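Local coordinates for EGF family domain-containing protein (Toxoplasma gondii, PDB 4Z80) that probably serves in host-cell invasion as the AMA4 surface antigen of the parasite, binding a RON2L1 peptide as in the AMA-RON2 pair of the moving junction, at residues N24-I29 / H335-H340; K78-T83 / G293-D298; N190-L195 / Y209-K214; A406-T411 / G425-Y430. One frame throughout, in Å; residues are numbered along the deposited sequence.

Contact 1 (N24-I29 / H335-H340)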
loop_
_atom_site.group_PDB
_atom_site.type_symbol
_atom_site.label_atom_id
_atom_site.label_comp_id
_atom_site.label_asym_id
_atom_site.label_seq_id
_atom_site.Cartn_x
_atom_site.Cartn_y
_atom_site.Cartn_z
ATOM N N ASN A 24 -16.890 6.788 -0.186
ATOM C CA ASN A 24 -15.839 6.966 0.815
ATOM C C ASN A 24 -14.454 6.480 0.400
ATOM O O ASN A 24 -13.465 6.922 0.963
ATOM C CB ASN A 24 -16.268 6.270 2.107
ATOM C CG ASN A 24 -17.505 6.909 2.706
ATOM O OD1 ASN A 24 -17.814 8.063 2.411
ATOM N ND2 ASN A 24 -18.221 6.170 3.528
ATOM N N HIS A 25 -14.388 5.601 -0.598
ATOM C CA HIS A 25 -13.112 5.143 -1.130
ATOM C C HIS A 25 -12.653 6.158 -2.166
ATOM O O HIS A 25 -12.761 5.952 -3.383
ATOM C CB HIS A 25 -13.246 3.743 -1.727
ATOM C CG HIS A 25 -11.940 3.081 -2.031
ATOM N ND1 HIS A 25 -10.983 2.851 -1.066
ATOM C CD2 HIS A 25 -11.446 2.566 -3.181
ATOM C CE1 HIS A 25 -9.949 2.239 -1.610
ATOM N NE2 HIS A 25 -10.205 2.050 -2.892
ATOM N N VAL A 26 -12.140 7.270 -1.660
ATOM C CA VAL A 26 -11.899 8.438 -2.477
ATOM C C VAL A 26 -10.421 8.620 -2.784
ATOM O O VAL A 26 -9.556 7.929 -2.241
ATOM C CB VAL A 26 -12.432 9.711 -1.792
ATOM C CG1 VAL A 26 -13.909 9.571 -1.485
ATOM C CG2 VAL A 26 -11.668 10.012 -0.512
ATOM N N ASP A 27 -10.157 9.565 -3.675
ATOM C CA ASP A 27 -8.810 9.986 -4.006
ATOM C C ASP A 27 -8.550 11.278 -3.268
ATOM O O ASP A 27 -9.059 12.323 -3.662
ATOM C CB ASP A 27 -8.663 10.193 -5.516
ATOM C CG ASP A 27 -7.258 10.611 -5.920
ATOM O OD1 ASP A 27 -6.285 10.001 -5.432
ATOM O OD2 ASP A 27 -7.130 11.543 -6.742
ATOM N N LEU A 28 -7.806 11.213 -2.173
ATOM C CA LEU A 28 -7.508 12.422 -1.430
ATOM C C LEU A 28 -6.039 12.768 -1.522
ATOM O O LEU A 28 -5.185 11.919 -1.806
ATOM C CB LEU A 28 -7.933 12.290 0.034
ATOM C CG LEU A 28 -7.178 11.361 0.989
ATOM C CD1 LEU A 28 -5.894 11.976 1.544
ATOM C CD2 LEU A 28 -8.088 10.973 2.149
ATOM N N ILE A 29 -5.762 14.048 -1.316
ATOM C CA ILE A 29 -4.405 14.532 -1.183
ATOM C C ILE A 29 -4.337 15.363 0.096
ATOM O O ILE A 29 -5.341 15.948 0.515
ATOM C CB ILE A 29 -3.974 15.365 -2.398
ATOM C CG1 ILE A 29 -5.012 16.443 -2.683
ATOM C CG2 ILE A 29 -3.800 14.467 -3.624
ATOM C CD1 ILE A 29 -4.458 17.618 -3.378
ATOM N N HIS A 335 -2.431 7.709 0.749
ATOM C CA HIS A 335 -3.509 8.627 1.077
ATOM C C HIS A 335 -4.697 7.880 1.689
ATOM O O HIS A 335 -5.820 7.931 1.194
ATOM C CB HIS A 335 -3.924 9.400 -0.177
ATOM C CG HIS A 335 -2.855 10.306 -0.714
ATOM N ND1 HIS A 335 -2.111 10.004 -1.836
ATOM C CD2 HIS A 335 -2.415 11.513 -0.284
ATOM C CE1 HIS A 335 -1.257 10.987 -2.072
ATOM N NE2 HIS A 335 -1.418 11.913 -1.140
ATOM N N THR A 336 -4.431 7.181 2.783
ATOM C CA THR A 336 -5.471 6.503 3.535
ATOM C C THR A 336 -6.184 7.516 4.432
ATOM O O THR A 336 -5.527 8.356 5.051
ATOM C CB THR A 336 -4.865 5.366 4.366
ATOM O OG1 THR A 336 -4.334 4.365 3.481
ATOM C CG2 THR A 336 -5.893 4.721 5.281
ATOM N N ARG A 337 -7.510 7.445 4.511
ATOM C CA ARG A 337 -8.265 8.432 5.280
ATOM C C ARG A 337 -8.196 8.072 6.771
ATOM O O ARG A 337 -8.288 6.907 7.148
ATOM C CB ARG A 337 -9.716 8.547 4.778
ATOM C CG ARG A 337 -10.563 7.265 4.759
ATOM C CD ARG A 337 -11.907 7.510 4.065
ATOM N NE ARG A 337 -12.611 8.639 4.679
ATOM C CZ ARG A 337 -13.509 9.412 4.078
ATOM N NH1 ARG A 337 -13.871 9.206 2.816
ATOM N NH2 ARG A 337 -14.059 10.407 4.756
ATOM N N PRO A 338 -7.986 9.086 7.621
ATOM C CA PRO A 338 -7.739 8.838 9.044
ATOM C C PRO A 338 -8.995 8.420 9.798
ATOM O O PRO A 338 -8.901 7.926 10.929
ATOM C CB PRO A 338 -7.213 10.191 9.542
ATOM C CG PRO A 338 -7.780 11.182 8.620
ATOM C CD PRO A 338 -7.835 10.507 7.274
ATOM N N ASP A 339 -10.150 8.607 9.169
ATOM C CA ASP A 339 -11.432 8.200 9.735
ATOM C C ASP A 339 -11.890 6.863 9.135
ATOM O O ASP A 339 -13.077 6.570 9.103
ATOM C CB ASP A 339 -12.497 9.285 9.496
ATOM C CG ASP A 339 -12.585 9.714 8.039
ATOM O OD1 ASP A 339 -11.832 9.163 7.206
ATOM O OD2 ASP A 339 -13.410 10.593 7.725
ATOM N N HIS A 340 -10.949 6.039 8.679
ATOM C CA HIS A 340 -11.325 4.849 7.920
ATOM C C HIS A 340 -12.144 3.848 8.735
ATOM O O HIS A 340 -12.964 3.125 8.179
ATOM C CB HIS A 340 -10.075 4.166 7.324
ATOM C CG HIS A 340 -9.173 3.531 8.337
ATOM N ND1 HIS A 340 -9.286 2.209 8.715
ATOM C CD2 HIS A 340 -8.147 4.042 9.058
ATOM C CE1 HIS A 340 -8.363 1.932 9.619
ATOM N NE2 HIS A 340 -7.659 3.026 9.846
HETATM O O HOH W 1 -6.808 8.220 -1.402
#
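Arg337, first residue of a type I beta turn that runs to His340, reaches across to Asn24 and ties the loop 335-340 to the N-terminal segment 24-29. Its NH1 donates to Asn24 O at 3.0 Å, in the carbonyl plane and on a lone pair, with the acceptor at the guanidinium edge. The other two nitrogens grip Asp339 side-on, NE to OD1 at 2.7 Å and NH2 to OD2 at 3.0 Å, a salt bridge that fixes the rotation of the guanidinium. The bend at chi3 (-54°) of Arg337 turns the group so that NE and NH2 face Asp339 while NH1 meets Asn24 O. At the other end, Leu28 O stands over one face of the His335 imidazole, 3.0 Å from His335 CG and offset toward the rim. Leu28 CD1 lies 3.7 Å from His335 CB, and CD2 packs on Arg337 CB. A water joins the backbones, donating to Val26 O and to His335 O (2.8 Å) and accepting from Leu28 N. His335 NE2 is hydrogen-bonded to Glu177. All touching residues are buried. Strand 27-30 is an outer strand of a three-stranded antiparallel sheet and pairs with strand 43-51, whose Trp47 touches both Leu28 and Pro338; on the loop, Thr336 and Pro338 pack against Phe253 of helix 252-262.

Contact 2 (K78-T83 / G293-D298)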
loop_
_atom_site.group_PDB
_atom_site.type_symbol
_atom_site.label_atom_id
_atom_site.label_comp_id
_atom_site.label_asym_id
_atom_site.label_seq_id
_atom_site.Cartn_x
_atom_site.Cartn_y
_atom_site.Cartn_z
ATOM N N LYS A 78 10.298 9.281 -14.241
ATOM C CA LYS A 78 9.802 7.945 -14.542
ATOM C C LYS A 78 8.933 7.453 -13.394
ATOM O O LYS A 78 9.367 7.418 -12.247
ATOM C CB LYS A 78 10.952 6.975 -14.791
ATOM C CG LYS A 78 10.493 5.577 -15.161
ATOM C CD LYS A 78 11.663 4.683 -15.529
ATOM C CE LYS A 78 11.190 3.278 -15.865
ATOM N NZ LYS A 78 12.302 2.411 -16.338
ATOM N N ILE A 79 7.698 7.089 -13.712
ATOM C CA ILE A 79 6.802 6.452 -12.757
ATOM C C ILE A 79 6.424 5.103 -13.360
ATOM O O ILE A 79 6.122 5.029 -14.547
ATOM C CB ILE A 79 5.558 7.304 -12.482
ATOM C CG1 ILE A 79 5.979 8.742 -12.133
ATOM C CG2 ILE A 79 4.741 6.681 -11.352
ATOM C CD1 ILE A 79 4.851 9.655 -11.856
ATOM N N ASP A 80 6.462 4.040 -12.561
ATOM C CA ASP A 80 6.340 2.685 -13.098
ATOM C C ASP A 80 5.043 2.473 -13.880
ATOM O O ASP A 80 5.010 1.710 -14.844
ATOM C CB ASP A 80 6.457 1.646 -11.972
ATOM C CG ASP A 80 5.356 1.762 -10.928
ATOM O OD1 ASP A 80 5.404 2.683 -10.071
ATOM O OD2 ASP A 80 4.460 0.900 -10.945
ATOM N N THR A 81 3.985 3.170 -13.488
ATOM C CA THR A 81 2.689 3.054 -14.160
ATOM C C THR A 81 2.658 3.659 -15.575
ATOM O O THR A 81 1.779 3.326 -16.375
ATOM C CB THR A 81 1.593 3.709 -13.304
ATOM O OG1 THR A 81 2.092 4.953 -12.796
ATOM C CG2 THR A 81 1.229 2.787 -12.136
ATOM N N LYS A 82 3.598 4.537 -15.904
ATOM C CA LYS A 82 3.632 5.075 -17.266
ATOM C C LYS A 82 3.796 3.938 -18.268
ATOM O O LYS A 82 3.132 3.907 -19.307
ATOM C CB LYS A 82 4.754 6.093 -17.432
ATOM C CG LYS A 82 4.439 7.402 -16.772
ATOM C CD LYS A 82 5.317 8.509 -17.324
ATOM C CE LYS A 82 6.228 9.063 -16.267
ATOM N NZ LYS A 82 6.631 10.465 -16.611
ATOM N N THR A 83 4.649 2.986 -17.929
ATOM C CA THR A 83 4.905 1.840 -18.794
ATOM C C THR A 83 3.791 0.803 -18.734
ATOM O O THR A 83 3.366 0.283 -19.760
ATOM C CB THR A 83 6.231 1.161 -18.413
ATOM O OG1 THR A 83 7.309 2.074 -18.644
ATOM C CG2 THR A 83 6.468 -0.117 -19.229
ATOM N N GLY A 293 7.598 -0.356 -3.826
ATOM C CA GLY A 293 8.301 0.565 -4.699
ATOM C C GLY A 293 7.538 0.933 -5.960
ATOM O O GLY A 293 7.895 1.872 -6.660
ATOM N N TYR A 294 6.476 0.184 -6.233
ATOM C CA TYR A 294 5.701 0.332 -7.462
ATOM C C TYR A 294 4.229 0.598 -7.171
ATOM O O TYR A 294 3.648 0.003 -6.249
ATOM C CB TYR A 294 5.813 -0.931 -8.313
ATOM C CG TYR A 294 7.176 -1.257 -8.884
ATOM C CD1 TYR A 294 8.011 -0.264 -9.380
ATOM C CD2 TYR A 294 7.611 -2.573 -8.954
ATOM C CE1 TYR A 294 9.251 -0.579 -9.932
ATOM C CE2 TYR A 294 8.841 -2.901 -9.510
ATOM C CZ TYR A 294 9.657 -1.898 -9.994
ATOM O OH TYR A 294 10.894 -2.217 -10.547
ATOM N N HIS A 295 3.634 1.483 -7.970
ATOM C CA HIS A 295 2.211 1.804 -7.893
ATOM C C HIS A 295 1.346 0.821 -8.675
ATOM O O HIS A 295 0.156 0.679 -8.395
ATOM C CB HIS A 295 1.948 3.208 -8.414
ATOM C CG HIS A 295 2.612 4.280 -7.615
ATOM N ND1 HIS A 295 2.107 4.737 -6.418
ATOM C CD2 HIS A 295 3.745 4.982 -7.843
ATOM C CE1 HIS A 295 2.904 5.682 -5.944
ATOM N NE2 HIS A 295 3.902 5.851 -6.791
ATOM N N THR A 296 1.953 0.154 -9.651
ATOM C CA THR A 296 1.240 -0.805 -10.493
ATOM C C THR A 296 0.568 -1.866 -9.632
ATOM O O THR A 296 1.184 -2.414 -8.720
ATOM C CB THR A 296 2.216 -1.485 -11.492
ATOM O OG1 THR A 296 2.777 -0.505 -12.375
ATOM C CG2 THR A 296 1.497 -2.522 -12.329
ATOM N N GLN A 297 -0.693 -2.164 -9.931
ATOM C CA GLN A 297 -1.403 -3.239 -9.241
ATOM C C GLN A 297 -1.777 -4.410 -10.156
ATOM O O GLN A 297 -2.010 -5.513 -9.681
ATOM C CB GLN A 297 -2.651 -2.665 -8.574
ATOM C CG GLN A 297 -2.322 -1.799 -7.360
ATOM C CD GLN A 297 -3.303 -0.662 -7.193
ATOM O OE1 GLN A 297 -4.451 -0.874 -6.809
ATOM N NE2 GLN A 297 -2.870 0.547 -7.523
ATOM N N ASP A 298 -1.806 -4.171 -11.466
ATOM C CA ASP A 298 -2.146 -5.207 -12.447
ATOM C C ASP A 298 -1.357 -4.952 -13.721
ATOM O O ASP A 298 -1.347 -3.832 -14.223
ATOM C CB ASP A 298 -3.655 -5.203 -12.736
ATOM C CG ASP A 298 -4.126 -6.442 -13.487
ATOM O OD1 ASP A 298 -3.876 -6.544 -14.703
ATOM O OD2 ASP A 298 -4.787 -7.300 -12.862
HETATM O O HOH W 2 7.125 3.980 -8.214
#
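The start of helix 80-84 lies against the irregular loop 293-298, with CA atoms 6.1 Å apart at Asp80 and Tyr294 and 5.5 Å apart at Thr81 and Thr296. The loop falls in the Apical membrane antigen 1 family region, of the PAN clan, and the buried carboxylate of Asp80 bridges helix and loop by accepting from consecutive backbone N-H groups. His295 N donates to Asp80 OD1 at 3.0 Å on its syn side, almost straight at 173°. Thr296 N donates to Asp80 OD2 at 2.9 Å, using the syn lone pair, and Thr296 OG1 gives the same oxygen a second bond, on the anti side. A chi1 of 62° places Asp80 CG between its own N and carbonyl carbon, carrying both oxygens to the loop. These three donors would be expected to favour the charged carboxylate; a water lies within bonding distance of Asp80 OD1 and Gly293 O. Asp80 CB lies 3.6 Å from Tyr294 CD1, the carboxylate and ring planes 43° apart; the Tyr294 hydroxyl bonds to Glu149. Beside the carboxylate, Thr81 CG2 packs on His295 CB at 3.8 Å, while the Thr81 hydroxyl serves Tyr89 O. Ile79 CG2 meets His295 CD2, and Met90 and Ala91 of strand 89-91 also touch that histidine. Thr296 OG1, also bonded to Thr84 OG1, donates to Asp80 OD2 at 2.6 Å.

Contact 3 (N190-L195 / Y209-K214)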
loop_
_atom_site.group_PDB
_atom_site.type_symbol
_atom_site.label_atom_id
_atom_site.label_comp_id
_atom_site.label_asym_id
_atom_site.label_seq_id
_atom_site.Cartn_x
_atom_site.Cartn_y
_atom_site.Cartn_z
ATOM N N ASN A 190 14.988 14.675 14.707
ATOM C CA ASN A 190 14.674 13.275 14.970
ATOM C C ASN A 190 14.656 12.481 13.666
ATOM O O ASN A 190 13.592 12.135 13.153
ATOM C CB ASN A 190 13.331 13.153 15.686
ATOM C CG ASN A 190 13.059 11.746 16.180
ATOM O OD1 ASN A 190 13.984 10.980 16.448
ATOM N ND2 ASN A 190 11.783 11.402 16.313
ATOM N N PRO A 191 15.841 12.206 13.112
ATOM C CA PRO A 191 15.858 11.559 11.799
ATOM C C PRO A 191 15.540 10.071 11.855
ATOM O O PRO A 191 15.657 9.421 12.898
ATOM C CB PRO A 191 17.287 11.794 11.308
ATOM C CG PRO A 191 18.095 11.945 12.540
ATOM C CD PRO A 191 17.192 12.574 13.571
ATOM N N LEU A 192 15.115 9.548 10.711
ATOM C CA LEU A 192 14.849 8.133 10.551
ATOM C C LEU A 192 16.150 7.447 10.163
ATOM O O LEU A 192 16.737 7.776 9.139
ATOM C CB LEU A 192 13.776 7.922 9.490
ATOM C CG LEU A 192 13.237 6.508 9.258
ATOM C CD1 LEU A 192 12.628 5.926 10.524
ATOM C CD2 LEU A 192 12.218 6.556 8.123
ATOM N N ARG A 193 16.595 6.503 10.986
ATOM C CA ARG A 193 17.927 5.923 10.818
ATOM C C ARG A 193 17.930 4.659 9.967
ATOM O O ARG A 193 17.142 3.743 10.200
ATOM C CB ARG A 193 18.536 5.581 12.179
ATOM C CG ARG A 193 18.574 6.720 13.177
ATOM C CD ARG A 193 19.805 7.584 13.027
ATOM N NE ARG A 193 19.873 8.580 14.094
ATOM C CZ ARG A 193 20.553 9.717 14.017
ATOM N NH1 ARG A 193 21.238 10.021 12.920
ATOM N NH2 ARG A 193 20.540 10.561 15.037
ATOM N N PHE A 194 18.842 4.608 9.000
ATOM C CA PHE A 194 19.102 3.397 8.229
ATOM C C PHE A 194 20.352 2.746 8.796
ATOM O O PHE A 194 20.312 1.618 9.283
ATOM C CB PHE A 194 19.279 3.731 6.744
ATOM C CG PHE A 194 19.517 2.531 5.846
ATOM C CD1 PHE A 194 19.059 1.265 6.174
ATOM C CD2 PHE A 194 20.199 2.696 4.653
ATOM C CE1 PHE A 194 19.283 0.192 5.320
ATOM C CE2 PHE A 194 20.422 1.627 3.799
ATOM C CZ PHE A 194 19.968 0.381 4.134
ATOM N N LEU A 195 21.457 3.480 8.732
ATOM C CA LEU A 195 22.695 3.082 9.395
ATOM C C LEU A 195 22.878 4.002 10.592
ATOM O O LEU A 195 23.245 5.163 10.438
ATOM C CB LEU A 195 23.883 3.164 8.438
ATOM C CG LEU A 195 23.622 2.550 7.063
ATOM C CD1 LEU A 195 24.857 2.658 6.181
ATOM C CD2 LEU A 195 23.161 1.101 7.187
ATOM N N TYR A 209 19.499 -0.681 10.435
ATOM C CA TYR A 209 18.052 -0.767 10.563
ATOM C C TYR A 209 17.446 -0.684 9.161
ATOM O O TYR A 209 17.965 -1.303 8.237
ATOM C CB TYR A 209 17.523 0.337 11.490
ATOM C CG TYR A 209 17.992 0.185 12.923
ATOM C CD1 TYR A 209 17.501 -0.837 13.728
ATOM C CD2 TYR A 209 18.924 1.057 13.465
ATOM C CE1 TYR A 209 17.921 -0.983 15.036
ATOM C CE2 TYR A 209 19.352 0.918 14.775
ATOM C CZ TYR A 209 18.846 -0.103 15.552
ATOM O OH TYR A 209 19.264 -0.255 16.854
ATOM N N ALA A 210 16.374 0.086 9.007
ATOM C CA ALA A 210 15.678 0.222 7.730
ATOM C C ALA A 210 14.674 1.351 7.847
ATOM O O ALA A 210 14.224 1.656 8.949
ATOM C CB ALA A 210 14.980 -1.062 7.361
ATOM N N PHE A 211 14.312 1.970 6.724
ATOM C CA PHE A 211 13.255 2.982 6.752
ATOM C C PHE A 211 11.855 2.362 6.887
ATOM O O PHE A 211 10.903 3.063 7.226
ATOM C CB PHE A 211 13.286 3.856 5.497
ATOM C CG PHE A 211 14.486 4.769 5.389
ATOM C CD1 PHE A 211 15.336 5.003 6.467
ATOM C CD2 PHE A 211 14.757 5.408 4.192
ATOM C CE1 PHE A 211 16.423 5.859 6.334
ATOM C CE2 PHE A 211 15.842 6.254 4.058
ATOM C CZ PHE A 211 16.673 6.478 5.128
ATOM N N HIS A 212 11.737 1.066 6.606
ATOM C CA HIS A 212 10.467 0.349 6.673
ATOM C C HIS A 212 10.740 -1.147 6.765
ATOM O O HIS A 212 11.827 -1.605 6.418
ATOM C CB HIS A 212 9.609 0.657 5.445
ATOM C CG HIS A 212 10.197 0.151 4.170
ATOM N ND1 HIS A 212 9.688 -0.940 3.498
ATOM C CD2 HIS A 212 11.269 0.569 3.458
ATOM C CE1 HIS A 212 10.413 -1.161 2.414
ATOM N NE2 HIS A 212 11.383 -0.263 2.370
ATOM N N GLY A 213 9.750 -1.903 7.231
ATOM C CA GLY A 213 9.872 -3.343 7.357
ATOM C C GLY A 213 10.433 -3.781 8.690
ATOM O O GLY A 213 10.949 -2.967 9.455
ATOM N N LYS A 214 10.324 -5.077 8.962
ATOM C CA LYS A 214 10.797 -5.647 10.220
ATOM C C LYS A 214 11.951 -6.623 10.010
ATOM O O LYS A 214 12.369 -7.311 10.947
ATOM C CB LYS A 214 9.640 -6.326 10.949
ATOM C CG LYS A 214 8.660 -5.308 11.530
ATOM C CD LYS A 214 7.805 -5.882 12.635
ATOM C CE LYS A 214 7.067 -4.777 13.367
ATOM N NZ LYS A 214 6.337 -5.278 14.555
HETATM O O HOH W 3 14.747 2.905 11.267
#
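Phe194 and Phe211 meet as an edge-to-face pair, the edge of Phe194 directed at the face of Phe211, with centroids 5.9 Å apart and planes at 59°. Phe211 is wedged between two side chains of segment 190-195. Leu192 CG lies 3.8 Å from Phe211 CD1, with Leu192 CD2 close to the same ring atom; farther along the ring, Phe194 CB touches Phe211 CE1 at 3.6 Å. The backbone between them joins in, since Arg193 C lies at the edge of the Phe211 ring, near its plane. With chi1 at -178°, Phe194 CG sits opposite its backbone N, and the ring extends beside the chain of Tyr209 and Ala210. There Tyr209 O lies at the Phe194 ring edge, 3.5 Å from CD1, and Ala210 CA is another neighbour. One face of Phe194 carries Leu195 CD2 over its centre.

The backbones are pinned by one direct bond, Tyr209 N to Phe194 O at 2.7 Å. A water bridges Arg193 O and Ala210 O, donating to both. Phe211 O, in contrast, is buried here without a polar partner in the model. The Tyr209 side chain leads away from the aromatic pair, and its hydroxyl bonds to Gln199.

Met23 of the bound peptide chain packs on Phe194, and Ile25 of that chain on Leu195, so the contact forms part of the peptide-binding surface, consistent with the RON2-binding groove of AMA proteins. Strand 192-193 pairs antiparallel with strand 160-161, whose Cys161 touches Phe211, while Thr262 of helix 252-262 touches Leu192.

Contact 4 (A406-T411 / G425-Y430)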
loop_
_atom_site.group_PDB
_atom_site.type_symbol
_atom_site.label_atom_id
_atom_site.label_comp_id
_atom_site.label_asym_id
_atom_site.label_seq_id
_atom_site.Cartn_x
_atom_site.Cartn_y
_atom_site.Cartn_z
ATOM N N ALA A 406 -21.707 -8.297 -1.622
ATOM C CA ALA A 406 -22.282 -9.581 -1.974
ATOM C C ALA A 406 -22.853 -10.266 -0.748
ATOM O O ALA A 406 -22.319 -10.129 0.359
ATOM C CB ALA A 406 -21.251 -10.477 -2.629
ATOM N N THR A 407 -23.930 -11.014 -0.954
ATOM C CA THR A 407 -24.504 -11.875 0.074
ATOM C C THR A 407 -24.334 -13.293 -0.390
ATOM O O THR A 407 -24.794 -13.649 -1.483
ATOM C CB THR A 407 -26.005 -11.594 0.315
ATOM O OG1 THR A 407 -26.182 -10.269 0.828
ATOM C CG2 THR A 407 -26.623 -12.609 1.290
ATOM N N PHE A 408 -23.660 -14.089 0.429
ATOM C CA PHE A 408 -23.521 -15.512 0.194
ATOM C C PHE A 408 -24.607 -16.251 0.952
ATOM O O PHE A 408 -24.801 -16.013 2.139
ATOM C CB PHE A 408 -22.147 -16.002 0.626
ATOM C CG PHE A 408 -21.953 -17.478 0.460
ATOM C CD1 PHE A 408 -21.664 -18.009 -0.783
ATOM C CD2 PHE A 408 -22.036 -18.334 1.548
ATOM C CE1 PHE A 408 -21.477 -19.366 -0.950
ATOM C CE2 PHE A 408 -21.843 -19.697 1.390
ATOM C CZ PHE A 408 -21.561 -20.214 0.142
ATOM N N VAL A 409 -25.331 -17.120 0.254
ATOM C CA VAL A 409 -26.376 -17.928 0.865
ATOM C C VAL A 409 -25.987 -19.391 0.731
ATOM O O VAL A 409 -26.016 -19.954 -0.365
ATOM C CB VAL A 409 -27.747 -17.669 0.207
ATOM C CG1 VAL A 409 -28.848 -18.479 0.913
ATOM C CG2 VAL A 409 -28.075 -16.177 0.219
ATOM N N ALA A 410 -25.612 -20.011 1.848
ATOM C CA ALA A 410 -25.211 -21.411 1.852
ATOM C C ALA A 410 -26.419 -22.297 1.622
ATOM O O ALA A 410 -27.524 -21.992 2.079
ATOM C CB ALA A 410 -24.543 -21.776 3.161
ATOM N N THR A 411 -26.203 -23.396 0.913
ATOM C CA THR A 411 -27.282 -24.335 0.647
ATOM C C THR A 411 -27.861 -24.873 1.957
ATOM O O THR A 411 -29.077 -24.842 2.153
ATOM C CB THR A 411 -26.797 -25.490 -0.241
ATOM O OG1 THR A 411 -26.336 -24.957 -1.492
ATOM C CG2 THR A 411 -27.922 -26.486 -0.505
ATOM N N GLY A 425 -22.893 -22.685 -2.037
ATOM C CA GLY A 425 -24.134 -21.955 -2.101
ATOM C C GLY A 425 -24.114 -20.947 -3.229
ATOM O O GLY A 425 -23.372 -21.094 -4.200
ATOM N N LYS A 426 -24.931 -19.915 -3.078
ATOM C CA LYS A 426 -25.144 -18.928 -4.117
ATOM C C LYS A 426 -24.623 -17.562 -3.688
ATOM O O LYS A 426 -24.873 -17.134 -2.563
ATOM C CB LYS A 426 -26.631 -18.853 -4.440
ATOM C CG LYS A 426 -26.950 -18.359 -5.825
ATOM C CD LYS A 426 -28.405 -18.644 -6.149
ATOM C CE LYS A 426 -28.703 -18.500 -7.621
ATOM N NZ LYS A 426 -29.308 -19.759 -8.145
ATOM N N CYS A 427 -23.887 -16.906 -4.586
ATOM C CA CYS A 427 -23.422 -15.532 -4.383
ATOM C C CYS A 427 -24.301 -14.549 -5.093
ATOM O O CYS A 427 -24.510 -14.675 -6.294
ATOM C CB CYS A 427 -22.023 -15.316 -4.924
ATOM S SG CYS A 427 -20.890 -16.632 -4.702
ATOM N N PHE A 428 -24.808 -13.558 -4.371
ATOM C CA PHE A 428 -25.607 -12.493 -4.966
ATOM C C PHE A 428 -24.824 -11.194 -4.938
ATOM O O PHE A 428 -24.382 -10.765 -3.880
ATOM C CB PHE A 428 -26.936 -12.325 -4.229
ATOM C CG PHE A 428 -27.820 -13.524 -4.321
ATOM C CD1 PHE A 428 -28.689 -13.682 -5.385
ATOM C CD2 PHE A 428 -27.777 -14.506 -3.347
ATOM C CE1 PHE A 428 -29.499 -14.790 -5.469
ATOM C CE2 PHE A 428 -28.587 -15.616 -3.429
ATOM C CZ PHE A 428 -29.448 -15.759 -4.489
ATOM N N PHE A 429 -24.659 -10.568 -6.099
ATOM C CA PHE A 429 -23.845 -9.363 -6.232
ATOM C C PHE A 429 -24.708 -8.115 -6.363
ATOM O O PHE A 429 -25.720 -8.115 -7.076
ATOM C CB PHE A 429 -22.920 -9.474 -7.456
ATOM C CG PHE A 429 -21.963 -10.626 -7.410
ATOM C CD1 PHE A 429 -20.828 -10.572 -6.623
ATOM C CD2 PHE A 429 -22.170 -11.750 -8.191
ATOM C CE1 PHE A 429 -19.933 -11.624 -6.592
ATOM C CE2 PHE A 429 -21.282 -12.808 -8.161
ATOM C CZ PHE A 429 -20.158 -12.745 -7.356
ATOM N N TYR A 430 -24.290 -7.042 -5.690
ATOM C CA TYR A 430 -25.046 -5.800 -5.643
ATOM C C TYR A 430 -24.216 -4.580 -6.007
ATOM O O TYR A 430 -23.017 -4.523 -5.699
ATOM C CB TYR A 430 -25.609 -5.590 -4.241
ATOM C CG TYR A 430 -26.384 -6.760 -3.690
ATOM C CD1 TYR A 430 -27.664 -7.050 -4.140
ATOM C CD2 TYR A 430 -25.844 -7.562 -2.690
ATOM C CE1 TYR A 430 -28.372 -8.111 -3.620
ATOM C CE2 TYR A 430 -26.538 -8.626 -2.172
ATOM C CZ TYR A 430 -27.803 -8.897 -2.634
ATOM O OH TYR A 430 -28.488 -9.958 -2.103
HETATM O O HOH W 4 -28.798 -9.524 0.569
#
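At the edge of the Tyr430 ring, near its plane, lies Thr407 OG1, 3.4 Å from CE2, while Phe428 C stands over one face. These groups belong to an antiparallel beta pair in a four-stranded sheet, the two strands running at 165°; a sheet with helix 378-387 packed on it is consistent with a PAN-type domain. Phe428 turns an edge to Val409, whose CG2 lies 3.7 Å from Phe428 CE2, and Thr407 O is at that edge too. Thr407-Phe428 and Val409-Lys426 are hydrogen-bonded pairs, each with two N-H...O bonds, such as Val409 N to Lys426 O at 2.9 Å. They alternate with the non-hydrogen-bonded pairs Ala406-Phe429, Phe408-Cys427 and Ala410-Gly425. At the last, the chains come close, Ala410 CA and Gly425 CA being 4.1 Å apart, and Phe408, its CG opposite the backbone N (chi1 178°), lays CZ by Gly425 N. Helix 378-387 covers the Ala406, Phe408 and Cys427 face, where Cys427 forms a disulfide with Cys381; strand 353-359 touches Thr407 and Tyr430 on the other. One water links Thr407 OG1 and Tyr430 OH, 2.7 Å from each oxygen.

How the contacts relate
From the N terminus, contact 1 opens first, at residues 24-29, and its loop of some 300 residues closes last of the first three, at 335-340. Within it, contact 2 opens at 78-83 and closes at 293-298, and contact 3 lies wholly inside that span, so the three are nested without crossing. Contact 1 ties the N-terminal sheet to the loop after strand 329-332, contact 2 a short helix to the loop after strand 289-291, and contact 3 the flanks of a short loop beside the peptide. Contact 4 follows in series, a local strand pair whose centre is about 46 Å from that of contact 3, on the opposite side of the chain's centre.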